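Local coordinates for protein 2-(3-amino-3-carboxypropyl)histidine synthase (Pyrococcus horikoshii, PDB 3LZD) that catalyses the first step of diphthamide biosynthesis, using a [4Fe-4S] cluster to transfer the 3-amino-3-carboxypropyl group of S-adenosyl-L-methionine to a histidine of elongation factor 2, at residues L141-G146 / Y238-S243; S136-L141 / K171-S176. One frame throughout, in Å; residues are numbered along the deposited sequence.

Contact 1 (L141-G146 / Y238-S243); sequences LKENIG and YTKAFS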
loop_
_atom_site.group_PDB
_atom_site.type_symbol
_atom_site.label_atom_id
_atom_site.label_comp_id
_atom_site.label_asym_id
_atom_site.label_seq_id
_atom_site.Cartn_x
_atom_site.Cartn_y
_atom_site.Cartn_z
ATOM N N LEU A 141 -9.732 39.686 -0.230
ATOM C CA LEU A 141 -9.544 40.230 -1.568
ATOM C C LEU A 141 -9.587 41.751 -1.495
ATOM O O LEU A 141 -8.809 42.443 -2.165
ATOM C CB LEU A 141 -10.648 39.771 -2.523
ATOM C CG LEU A 141 -10.728 38.277 -2.843
ATOM C CD1 LEU A 141 -11.893 38.027 -3.785
ATOM C CD2 LEU A 141 -9.413 37.804 -3.474
ATOM N N LYS A 142 -10.519 42.264 -0.700
ATOM C CA LYS A 142 -10.685 43.700 -0.540
ATOM C C LYS A 142 -9.380 44.304 -0.034
ATOM O O LYS A 142 -8.901 45.304 -0.554
ATOM C CB LYS A 142 -11.819 43.990 0.450
ATOM N N GLU A 143 -8.810 43.651 0.968
ATOM C CA GLU A 143 -7.568 44.063 1.599
ATOM C C GLU A 143 -6.406 44.151 0.608
ATOM O O GLU A 143 -5.507 44.995 0.752
ATOM C CB GLU A 143 -7.237 43.056 2.701
ATOM C CG GLU A 143 -5.896 43.227 3.375
ATOM C CD GLU A 143 -6.008 43.999 4.667
ATOM O OE1 GLU A 143 -6.810 43.588 5.539
ATOM O OE2 GLU A 143 -5.292 45.014 4.809
ATOM N N ASN A 144 -6.424 43.286 -0.403
ATOM C CA ASN A 144 -5.340 43.264 -1.372
ATOM C C ASN A 144 -5.771 43.737 -2.741
ATOM O O ASN A 144 -5.149 43.392 -3.751
ATOM C CB ASN A 144 -4.769 41.852 -1.468
ATOM C CG ASN A 144 -4.099 41.409 -0.183
ATOM O OD1 ASN A 144 -3.054 41.942 0.196
ATOM N ND2 ASN A 144 -4.698 40.427 0.501
ATOM N N ILE A 145 -6.835 44.530 -2.781
ATOM C CA ILE A 145 -7.345 45.019 -4.057
ATOM C C ILE A 145 -6.258 45.742 -4.861
ATOM O O ILE A 145 -6.252 45.693 -6.089
ATOM C CB ILE A 145 -8.545 45.963 -3.847
ATOM C CG1 ILE A 145 -9.229 46.244 -5.190
ATOM C CG2 ILE A 145 -8.083 47.256 -3.192
ATOM C CD1 ILE A 145 -9.930 45.039 -5.782
ATOM N N GLY A 146 -5.326 46.388 -4.167
ATOM C CA GLY A 146 -4.265 47.095 -4.863
ATOM C C GLY A 146 -3.327 46.168 -5.619
ATOM O O GLY A 146 -2.780 46.520 -6.664
ATOM N N TYR A 238 -7.284 33.306 5.049
ATOM C CA TYR A 238 -7.210 33.375 6.498
ATOM C C TYR A 238 -6.310 34.498 7.010
ATOM O O TYR A 238 -6.706 35.269 7.876
ATOM C CB TYR A 238 -6.720 32.046 7.074
ATOM C CG TYR A 238 -7.625 30.873 6.794
ATOM C CD1 TYR A 238 -7.469 30.101 5.638
ATOM C CD2 TYR A 238 -8.625 30.518 7.695
ATOM C CE1 TYR A 238 -8.286 29.002 5.398
ATOM C CE2 TYR A 238 -9.443 29.428 7.470
ATOM C CZ TYR A 238 -9.271 28.676 6.320
ATOM O OH TYR A 238 -10.103 27.612 6.082
ATOM N N THR A 239 -5.097 34.581 6.478
ATOM C CA THR A 239 -4.139 35.602 6.897
ATOM C C THR A 239 -4.238 36.897 6.093
ATOM O O THR A 239 -3.736 37.936 6.525
ATOM C CB THR A 239 -2.717 35.094 6.745
ATOM O OG1 THR A 239 -2.495 34.738 5.379
ATOM C CG2 THR A 239 -2.487 33.877 7.620
ATOM N N LYS A 240 -4.874 36.823 4.925
ATOM C CA LYS A 240 -5.025 37.964 4.034
ATOM C C LYS A 240 -3.672 38.326 3.437
ATOM O O LYS A 240 -3.512 39.384 2.839
ATOM C CB LYS A 240 -5.598 39.167 4.780
ATOM C CG LYS A 240 -7.010 38.959 5.316
ATOM C CD LYS A 240 -7.461 40.130 6.171
ATOM C CE LYS A 240 -8.824 39.859 6.793
ATOM N NZ LYS A 240 -9.199 40.865 7.827
ATOM N N ALA A 241 -2.693 37.454 3.611
ATOM C CA ALA A 241 -1.367 37.719 3.062
ATOM C C ALA A 241 -1.380 37.434 1.571
ATOM O O ALA A 241 -2.110 36.544 1.116
ATOM C CB ALA A 241 -0.332 36.844 3.739
ATOM N N PHE A 242 -0.597 38.189 0.803
ATOM C CA PHE A 242 -0.538 37.947 -0.634
ATOM C C PHE A 242 0.854 37.503 -1.008
ATOM O O PHE A 242 1.806 37.666 -0.243
ATOM C CB PHE A 242 -0.923 39.198 -1.462
ATOM C CG PHE A 242 0.070 40.336 -1.368
ATOM C CD1 PHE A 242 0.055 41.211 -0.281
ATOM C CD2 PHE A 242 1.032 40.512 -2.354
ATOM C CE1 PHE A 242 0.988 42.246 -0.180
ATOM C CE2 PHE A 242 1.974 41.542 -2.268
ATOM C CZ PHE A 242 1.954 42.412 -1.181
ATOM N N SER A 243 0.977 36.936 -2.198
ATOM C CA SER A 243 2.266 36.495 -2.665
ATOM C C SER A 243 2.323 36.486 -4.188
ATOM O O SER A 243 1.463 35.881 -4.844
ATOM C CB SER A 243 2.561 35.097 -2.120
ATOM O OG SER A 243 3.804 34.626 -2.608
HETATM O O HOH W 1 -2.406 42.187 2.993
#
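The backbone carbonyl oxygen of K240 is gripped twice: by the side-chain amide of N144 and by a water. N144 ND2 donates to K240 O over 2.8 Å along a nearly straight N-H path (175°), and the acceptor lies practically in the plane of the amide, although the donor stands well above the carbonyl plane of K240. CG of N144 lies anti to its carbonyl carbon (chi1 -66°), which turns the amide to the loop. The same water donates to K240 O and to N144 OD1, the latter at 2.9 Å, so direct bond and water bridge fix which end of the amide faces the loop. ND2 also bonds to A140 O in the preceding helix 138-143, further limiting its rotation. On the side of the amide plane opposite the water, F242 CD1 comes within 3.2 Å of N144 OD1, amide and ring being inclined by 61°. E143 OE1 rests 3.6 Å from K240 CD where the two side chains cross at about a right angle; K240 NZ, 4.3 Å from E143 OE1, is too far for a salt bridge, and any attraction is probably weak. The case illustrates how one buried amide can tie a loop to a helix end. N144 sits at the break between helices 138-143 and 145-149, and K240 in the turn joining strand 231-235 to antiparallel edge strand 242-244, I235 lying against both N144 and F242.

Contact 2 (S136-L141 / K171-S176); sequences SVVEAL and KEFLES
Two helices flanking one mixed sheet, 138-143 and 167-176, meet here through V138 and L141 on one side and F173 and L174 on the other. The F173 ring takes the centre of the contact. V138 CG1 lies over one of its faces in a CH-pi contact, 4.2 Å from the ring centroid and 25° off the normal, with F173 CD1 its nearest ring atom at 3.9 Å. L141 approaches the same ring obliquely, its CB 3.8 Å from F173 CE2, as the two side chains run past one another in opposite directions. The ring gets there because CG of F173 is anti to the backbone N (chi1 173°), which carries it from its own helix across to the other. No hydrogen bond spans the two segments; the contact is wholly apolar.

Between the two helices the chain passes through helix 145-149 and strand 154-159, an inner strand of this sheet. Strand 154-159, helix 167-176 and strand 180-182 form a beta-alpha-beta unit, its two parallel strands being neighbours in the sheet. The deeper layer of the contact faces that sheet: L141 CD1 meets L174 CD1 at 4.1 Å, the leucines crossing roughly at right angles, and both also touch L212 of strand 210-214. With an alanine in place of F173, V138 CG1 would probably lose the face it covers and L141 CB its aromatic neighbour, opening a gap between the helices above the leucine pair. Three residues along the chain from F173, S176 OG donates to F173 O over 2.8 Å, in the carbonyl plane and on a lone pair. A170, one turn before L174 on helix 167-176, also touches V137 and L141.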
loop_
_atom_site.group_PDB
_atom_site.type_symbol
_atom_site.label_atom_id
_atom_site.label_comp_id
_atom_site.label_asym_id
_atom_site.label_seq_id
_atom_site.Cartn_x
_atom_site.Cartn_y
_atom_site.Cartn_z
ATOM N N SER A 136 -14.962 33.067 4.709
ATOM C CA SER A 136 -15.408 33.953 3.628
ATOM C C SER A 136 -14.143 34.546 3.011
ATOM O O SER A 136 -13.279 35.031 3.731
ATOM C CB SER A 136 -16.270 35.077 4.184
ATOM O OG SER A 136 -16.485 36.056 3.188
ATOM N N VAL A 137 -14.027 34.523 1.692
ATOM C CA VAL A 137 -12.814 35.041 1.065
ATOM C C VAL A 137 -12.806 36.529 0.668
ATOM O O VAL A 137 -11.743 37.102 0.434
ATOM C CB VAL A 137 -12.455 34.218 -0.206
ATOM C CG1 VAL A 137 -12.548 32.723 0.098
ATOM C CG2 VAL A 137 -13.374 34.608 -1.365
ATOM N N VAL A 138 -13.973 37.152 0.597
ATOM C CA VAL A 138 -14.037 38.545 0.172
ATOM C C VAL A 138 -13.165 39.540 0.942
ATOM O O VAL A 138 -12.419 40.298 0.329
ATOM C CB VAL A 138 -15.487 39.039 0.148
ATOM C CG1 VAL A 138 -15.535 40.480 -0.343
ATOM C CG2 VAL A 138 -16.308 38.144 -0.771
ATOM N N GLU A 139 -13.238 39.536 2.266
ATOM C CA GLU A 139 -12.429 40.461 3.060
ATOM C C GLU A 139 -10.956 40.426 2.641
ATOM O O GLU A 139 -10.324 41.470 2.490
ATOM C CB GLU A 139 -12.550 40.140 4.553
ATOM N N ALA A 140 -10.423 39.232 2.416
ATOM C CA ALA A 140 -9.023 39.103 2.030
ATOM C C ALA A 140 -8.729 39.660 0.641
ATOM O O ALA A 140 -7.599 40.060 0.362
ATOM C CB ALA A 140 -8.576 37.650 2.130
ATOM N N LEU A 141 -9.732 39.686 -0.230
ATOM C CA LEU A 141 -9.544 40.230 -1.568
ATOM C C LEU A 141 -9.587 41.751 -1.495
ATOM O O LEU A 141 -8.809 42.443 -2.165
ATOM C CB LEU A 141 -10.648 39.771 -2.523
ATOM C CG LEU A 141 -10.728 38.277 -2.843
ATOM C CD1 LEU A 141 -11.893 38.027 -3.785
ATOM C CD2 LEU A 141 -9.413 37.804 -3.474
ATOM N N LYS A 171 -16.174 36.357 -7.431
ATOM C CA LYS A 171 -16.449 36.889 -8.757
ATOM C C LYS A 171 -17.251 38.197 -8.719
ATOM O O LYS A 171 -16.854 39.194 -9.343
ATOM C CB LYS A 171 -17.188 35.858 -9.605
ATOM C CG LYS A 171 -17.543 36.376 -10.988
ATOM C CD LYS A 171 -17.981 35.271 -11.925
ATOM C CE LYS A 171 -18.505 35.862 -13.230
ATOM N NZ LYS A 171 -18.769 34.817 -14.251
ATOM N N GLU A 172 -18.369 38.187 -7.995
ATOM C CA GLU A 172 -19.231 39.360 -7.867
ATOM C C GLU A 172 -18.450 40.550 -7.318
ATOM O O GLU A 172 -18.626 41.684 -7.762
ATOM C CB GLU A 172 -20.425 39.049 -6.949
ATOM C CG GLU A 172 -21.543 38.258 -7.621
ATOM C CD GLU A 172 -22.591 37.737 -6.634
ATOM O OE1 GLU A 172 -22.816 38.393 -5.594
ATOM O OE2 GLU A 172 -23.206 36.681 -6.904
ATOM N N PHE A 173 -17.581 40.288 -6.352
ATOM C CA PHE A 173 -16.787 41.344 -5.773
ATOM C C PHE A 173 -15.808 41.918 -6.795
ATOM O O PHE A 173 -15.785 43.123 -7.035
ATOM C CB PHE A 173 -16.019 40.825 -4.570
ATOM C CG PHE A 173 -15.052 41.818 -4.022
ATOM C CD1 PHE A 173 -15.506 42.937 -3.338
ATOM C CD2 PHE A 173 -13.688 41.671 -4.250
ATOM C CE1 PHE A 173 -14.611 43.900 -2.891
ATOM C CE2 PHE A 173 -12.784 42.629 -3.808
ATOM C CZ PHE A 173 -13.248 43.745 -3.128
ATOM N N LEU A 174 -15.000 41.059 -7.410
ATOM C CA LEU A 174 -14.039 41.542 -8.393
ATOM C C LEU A 174 -14.724 42.263 -9.558
ATOM O O LEU A 174 -14.183 43.231 -10.108
ATOM C CB LEU A 174 -13.174 40.387 -8.874
ATOM C CG LEU A 174 -12.424 39.827 -7.653
ATOM C CD1 LEU A 174 -11.988 38.389 -7.896
ATOM C CD2 LEU A 174 -11.234 40.728 -7.326
ATOM N N GLU A 175 -15.917 41.806 -9.932
ATOM C CA GLU A 175 -16.639 42.465 -11.013
ATOM C C GLU A 175 -17.163 43.808 -10.526
ATOM O O GLU A 175 -17.121 44.797 -11.263
ATOM C CB GLU A 175 -17.789 41.599 -11.514
ATOM C CG GLU A 175 -17.328 40.540 -12.502
ATOM C CD GLU A 175 -18.433 39.583 -12.899
ATOM O OE1 GLU A 175 -18.282 38.916 -13.943
ATOM O OE2 GLU A 175 -19.442 39.494 -12.159
ATOM N N SER A 176 -17.637 43.846 -9.281
ATOM C CA SER A 176 -18.137 45.091 -8.728
ATOM C C SER A 176 -16.978 46.080 -8.540
ATOM O O SER A 176 -17.197 47.256 -8.258
ATOM C CB SER A 176 -18.826 44.856 -7.385
ATOM O OG SER A 176 -17.883 44.873 -6.331
#

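In the fold
Helix 138-143 is common to contacts 1 and 2; L141 belongs to both but packs across only contact 2. Their segments alternate along the chain, and their centres lie about 10 Å apart. In contact 2 the helix packs on helix 167-176 through apolar groups alone, two of the four touching residues being buried; in contact 1 its end meets the turn before an edge strand, where three of the four are exposed, and a directional amide bond, a water and a loose charge pair take over. The two also touch directly, K142 CA lying 3.6 Å from F173 CZ and K240 CG 3.8 Å from A140 CB. Both lie away from the iron-sulphur cluster.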